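PDB 1IUJ: antibiotic biosynthesis monooxygenase from Thermus thermophilus, which probably acts as a monooxygenase, adopts a dimeric alpha-beta barrel fold and binds zinc ions in the crystal. Local coordinates for residues F2-I8 with Y50-W56; Y14-F18 with T80-A85. All coordinates share one frame; numbering follows the deposited sequence.

Contact 1. Residues F2-I8 with Y50-W56; sequences FVTMNRI and YVVMTLW
F2-I8 and Y50-W56 pair as antiparallel strands at the centre of the four-stranded sheet of a ferredoxin-like fold, of the dimeric alpha-beta barrel superfamily. Hydrogen-bonded pairs F2-W56, T4-T54, N6-V52 and I8-Y50 alternate with non-hydrogen-bonded ones; the bond from F2 N to W56 O is 2.8 Å long and nearly straight (175°), whereas Y50 N to I8 O is weak.

V3, M5, R7, V51, M53 and L55 line the face turned to the second subunit. There M5 and M53 lie side by side, CE of M5 4.0 Å from SD of M53, while R7 NH1 forms a salt bridge with E93 of the second subunit.

The opposite face lies beneath helix 15-29, where I8 CD1 meets V52 CG2 at 3.9 Å. A zinc ion lies about 4 Å from the side chain of N6. The F2 ring presents the edge at CD2 to W56 CD1.

T4 OG1, set between its backbone N and carbonyl carbon (chi1 58°), faces T54 CB at 3.5 Å and holds two waters. One accepts from W56 NE1 at 2.9 Å; the other donates to V52 O and bonds T54 OG1 at 2.9 Å.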
# COMPACT_ATOMS: atom_id res chain seq x y z
N PHE B 2 -4.55 8.93 -6.66
CA PHE B 2 -3.13 9.05 -6.39
C PHE B 2 -2.90 8.51 -4.98
O PHE B 2 -3.71 8.76 -4.09
CB PHE B 2 -2.72 10.52 -6.51
CG PHE B 2 -1.31 10.84 -6.06
CD1 PHE B 2 -0.24 10.69 -6.94
CD2 PHE B 2 -1.08 11.35 -4.80
CE1 PHE B 2 1.07 11.01 -6.55
CE2 PHE B 2 0.24 11.69 -4.36
CZ PHE B 2 1.32 11.52 -5.25
N VAL B 3 -1.87 7.69 -4.79
CA VAL B 3 -1.64 7.07 -3.49
C VAL B 3 -0.22 7.35 -3.02
O VAL B 3 0.75 7.21 -3.81
CB VAL B 3 -1.84 5.52 -3.59
CG1 VAL B 3 -1.47 4.82 -2.30
CG2 VAL B 3 -3.26 5.19 -4.00
N THR B 4 -0.10 7.68 -1.74
CA THR B 4 1.22 7.74 -1.09
C THR B 4 1.35 6.61 -0.08
O THR B 4 0.37 6.21 0.55
CB THR B 4 1.49 9.07 -0.37
OG1 THR B 4 0.48 9.31 0.62
CG2 THR B 4 1.39 10.23 -1.32
N MET B 5 2.56 6.08 0.01
CA MET B 5 2.89 5.12 1.07
C MET B 5 4.12 5.64 1.79
O MET B 5 5.19 5.75 1.20
CB MET B 5 3.14 3.73 0.49
CG MET B 5 1.93 3.15 -0.15
SD MET B 5 2.21 1.42 -0.54
CE MET B 5 0.76 1.17 -1.41
N ASN B 6 3.95 5.99 3.06
CA ASN B 6 5.06 6.51 3.85
C ASN B 6 5.52 5.37 4.71
O ASN B 6 4.77 4.93 5.60
CB ASN B 6 4.57 7.66 4.69
CG ASN B 6 5.70 8.59 5.17
OD1 ASN B 6 5.43 9.56 5.91
ND2 ASN B 6 6.92 8.32 4.77
N ARG B 7 6.72 4.87 4.42
CA ARG B 7 7.29 3.73 5.15
C ARG B 7 8.11 4.26 6.31
O ARG B 7 9.10 4.96 6.12
CB ARG B 7 8.17 2.89 4.20
CG ARG B 7 7.44 2.44 2.90
CD ARG B 7 8.40 1.83 1.90
NE ARG B 7 9.10 0.65 2.41
CZ ARG B 7 8.56 -0.56 2.49
NH1 ARG B 7 7.31 -0.77 2.09
NH2 ARG B 7 9.27 -1.58 2.97
N ILE B 8 7.67 3.92 7.53
CA ILE B 8 8.22 4.51 8.74
C ILE B 8 8.75 3.38 9.60
O ILE B 8 7.96 2.57 10.11
CB ILE B 8 7.14 5.34 9.45
CG1 ILE B 8 6.68 6.49 8.52
CG2 ILE B 8 7.67 5.85 10.81
CD1 ILE B 8 5.37 7.10 8.92
N TYR B 50 6.20 0.22 9.46
CA TYR B 50 4.79 0.60 9.28
C TYR B 50 4.64 1.26 7.92
O TYR B 50 5.60 1.85 7.41
CB TYR B 50 4.38 1.61 10.38
CG TYR B 50 3.84 1.00 11.66
CD1 TYR B 50 4.68 0.37 12.57
CD2 TYR B 50 2.48 1.05 11.95
CE1 TYR B 50 4.16 -0.18 13.77
CE2 TYR B 50 1.95 0.50 13.14
CZ TYR B 50 2.80 -0.11 14.01
OH TYR B 50 2.27 -0.68 15.17
N VAL B 51 3.44 1.16 7.35
CA VAL B 51 3.07 1.96 6.16
C VAL B 51 1.86 2.82 6.43
O VAL B 51 0.82 2.34 6.81
CB VAL B 51 2.89 1.09 4.88
CG1 VAL B 51 2.37 1.93 3.72
CG2 VAL B 51 4.21 0.50 4.49
N VAL B 52 2.00 4.13 6.19
CA VAL B 52 0.84 5.01 6.23
C VAL B 52 0.46 5.19 4.77
O VAL B 52 1.23 5.77 3.96
CB VAL B 52 1.15 6.35 6.86
CG1 VAL B 52 -0.07 7.28 6.70
CG2 VAL B 52 1.62 6.21 8.33
N MET B 53 -0.74 4.73 4.44
CA MET B 53 -1.18 4.72 3.05
C MET B 53 -2.31 5.71 2.91
O MET B 53 -3.30 5.64 3.64
CB MET B 53 -1.69 3.35 2.65
CG MET B 53 -2.12 3.33 1.21
SD MET B 53 -2.53 1.69 0.73
CE MET B 53 -3.86 1.31 1.81
N THR B 54 -2.18 6.62 1.96
CA THR B 54 -3.18 7.67 1.82
C THR B 54 -3.63 7.77 0.39
O THR B 54 -2.79 7.73 -0.53
CB THR B 54 -2.63 8.99 2.30
OG1 THR B 54 -2.15 8.86 3.65
CG2 THR B 54 -3.77 10.07 2.38
N LEU B 55 -4.94 7.78 0.20
CA LEU B 55 -5.57 7.83 -1.12
C LEU B 55 -6.09 9.22 -1.37
O LEU B 55 -6.80 9.77 -0.52
CB LEU B 55 -6.75 6.84 -1.18
CG LEU B 55 -6.46 5.36 -1.42
CD1 LEU B 55 -5.54 4.77 -0.35
CD2 LEU B 55 -7.83 4.65 -1.46
N TRP B 56 -5.74 9.77 -2.53
CA TRP B 56 -6.10 11.16 -2.91
C TRP B 56 -6.77 11.18 -4.28
O TRP B 56 -6.48 10.35 -5.14
CB TRP B 56 -4.79 11.97 -3.01
CG TRP B 56 -4.11 12.22 -1.66
CD1 TRP B 56 -3.01 11.59 -1.15
CD2 TRP B 56 -4.47 13.23 -0.73
NE1 TRP B 56 -2.70 12.11 0.09
CE2 TRP B 56 -3.57 13.14 0.36
CE3 TRP B 56 -5.47 14.22 -0.69
CZ2 TRP B 56 -3.66 13.98 1.48
CZ3 TRP B 56 -5.55 15.05 0.42
CH2 TRP B 56 -4.65 14.93 1.48
O HOH W 1 -0.37 11.75 1.74
O HOH W 2 0.64 8.44 3.08

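Contact 2. Residues Y14-F18 with T80-A85; sequences YAEQF and TLPKEA
Y14, at the start of helix 15-29, lays its ring on the loop T80-A85, against L81, P82 and A85. With CG anti to the carbonyl carbon (chi1 -65°), the side chain sets out toward the loop, and its CB already lies 3.9 Å from A85 CB. The next atom, CG, is the closest to that methyl, at 3.5 Å. From here the ring divides its neighbours: CD1 rests 3.7 Å from A85 CA, while CD2 comes 4.0 Å from L81 CD1. Further out, CE2 touches P82 CG at 3.5 Å, and the same proline carbon borders CZ and OH.

A85 CB sits over one face of the ring, 3.8 Å from its centroid and 20° off the normal, a CH-pi contact displaced toward the rim. Q17 OE1 lies in the ring plane at its edge.

One turn on, Q17 reaches out in extended form and meets L81 coming from the opposite direction: the branched end of L81 lies against the amide, with CD1 3.4 Å from Q17 OE1 and CD2 nearer NE2. L81 CD2 also packs on the helix backbone, 4.1 Å from F18 CA.

No hydrogen bond crosses between the two segments; A85 is instead tied through its backbone to R11. The arrangement is a loop-on-helix packing, mostly of apolar atoms, in which the loop before the last strand of a ferredoxin-like fold lies against the start of its first helix.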
# COMPACT_ATOMS: atom_id res chain seq x y z
N TYR B 14 7.96 1.39 20.50
CA TYR B 14 7.28 2.67 20.31
C TYR B 14 6.04 2.59 19.41
O TYR B 14 5.41 3.63 19.10
CB TYR B 14 8.25 3.70 19.71
CG TYR B 14 9.38 4.06 20.64
CD1 TYR B 14 10.53 3.28 20.72
CD2 TYR B 14 9.28 5.17 21.46
CE1 TYR B 14 11.58 3.60 21.56
CE2 TYR B 14 10.31 5.52 22.32
CZ TYR B 14 11.44 4.73 22.39
OH TYR B 14 12.45 5.08 23.24
N ALA B 15 5.69 1.37 19.01
CA ALA B 15 4.57 1.13 18.10
C ALA B 15 3.25 1.73 18.61
O ALA B 15 2.53 2.39 17.86
CB ALA B 15 4.42 -0.36 17.84
N GLU B 16 2.92 1.49 19.88
CA GLU B 16 1.71 2.07 20.46
C GLU B 16 1.69 3.61 20.47
O GLU B 16 0.68 4.24 20.11
CB GLU B 16 1.48 1.48 21.87
CG GLU B 16 0.33 2.11 22.64
CD GLU B 16 0.16 1.52 24.03
OE1 GLU B 16 1.08 0.80 24.50
OE2 GLU B 16 -0.89 1.77 24.65
N GLN B 17 2.80 4.22 20.87
CA GLN B 17 2.89 5.66 20.87
C GLN B 17 2.79 6.21 19.45
O GLN B 17 2.12 7.23 19.23
CB GLN B 17 4.17 6.15 21.56
CG GLN B 17 4.12 7.62 21.89
CD GLN B 17 5.48 8.22 22.12
OE1 GLN B 17 6.43 7.52 22.44
NE2 GLN B 17 5.59 9.54 21.92
N PHE B 18 3.44 5.53 18.50
CA PHE B 18 3.37 5.90 17.09
C PHE B 18 1.91 5.86 16.63
O PHE B 18 1.43 6.79 16.01
CB PHE B 18 4.22 4.96 16.23
CG PHE B 18 4.03 5.16 14.76
CD1 PHE B 18 4.75 6.13 14.10
CD2 PHE B 18 3.09 4.39 14.05
CE1 PHE B 18 4.57 6.34 12.75
CE2 PHE B 18 2.89 4.59 12.69
CZ PHE B 18 3.64 5.58 12.03
N THR B 80 6.97 14.44 18.73
CA THR B 80 6.96 13.94 20.11
C THR B 80 7.64 12.58 20.23
O THR B 80 8.12 12.22 21.31
CB THR B 80 5.53 13.88 20.76
OG1 THR B 80 4.69 12.96 20.06
CG2 THR B 80 4.79 15.21 20.64
N LEU B 81 7.68 11.82 19.13
CA LEU B 81 8.42 10.57 19.10
C LEU B 81 9.92 10.85 19.03
O LEU B 81 10.40 11.53 18.12
CB LEU B 81 8.00 9.69 17.91
CG LEU B 81 6.89 8.64 18.03
CD1 LEU B 81 7.17 7.59 19.09
CD2 LEU B 81 5.50 9.25 18.22
N PRO B 82 10.68 10.31 19.99
CA PRO B 82 12.14 10.52 20.01
C PRO B 82 12.84 9.99 18.76
O PRO B 82 12.36 9.03 18.16
CB PRO B 82 12.58 9.72 21.25
CG PRO B 82 11.49 8.76 21.50
CD PRO B 82 10.22 9.47 21.11
N LYS B 83 13.95 10.61 18.36
CA LYS B 83 14.72 10.11 17.21
C LYS B 83 15.05 8.63 17.35
O LYS B 83 15.11 7.88 16.37
CB LYS B 83 16.01 10.91 17.00
CG LYS B 83 16.21 11.38 15.57
CD LYS B 83 17.36 10.68 14.87
CE LYS B 83 17.51 11.21 13.45
NZ LYS B 83 18.90 11.16 12.90
N GLU B 84 15.25 8.20 18.60
CA GLU B 84 15.64 6.84 18.91
C GLU B 84 14.56 5.81 18.58
O GLU B 84 14.85 4.63 18.50
CB GLU B 84 16.01 6.74 20.39
CG GLU B 84 17.27 7.52 20.77
CD GLU B 84 17.05 9.00 20.99
OE1 GLU B 84 18.05 9.69 21.28
OE2 GLU B 84 15.90 9.50 20.86
N ALA B 85 13.32 6.27 18.42
CA ALA B 85 12.20 5.40 18.14
C ALA B 85 12.33 4.74 16.76
O ALA B 85 11.68 3.74 16.49
CB ALA B 85 10.88 6.15 18.21

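Overall arrangement
Contact 1 lies in the buried centre of the chain, whereas contact 2 sits about 18 Å away, centre to centre, at a partly exposed end of the fold. Seven residue pairs and a ladder of backbone hydrogen bonds hold the first together; the second relies on van der Waals and CH-pi contacts alone. The subunit interface also involves contact 1, while no other chain of the assembly touches contact 2. Helix 15-29 joins them: F18 CE1 packs 3.7 Å from I8 CG2 and its CE2 3.6 Å from Y50 CD2. In sequence their segments alternate: strand 2-8 leads into the helix on which residues 80-85 later pack.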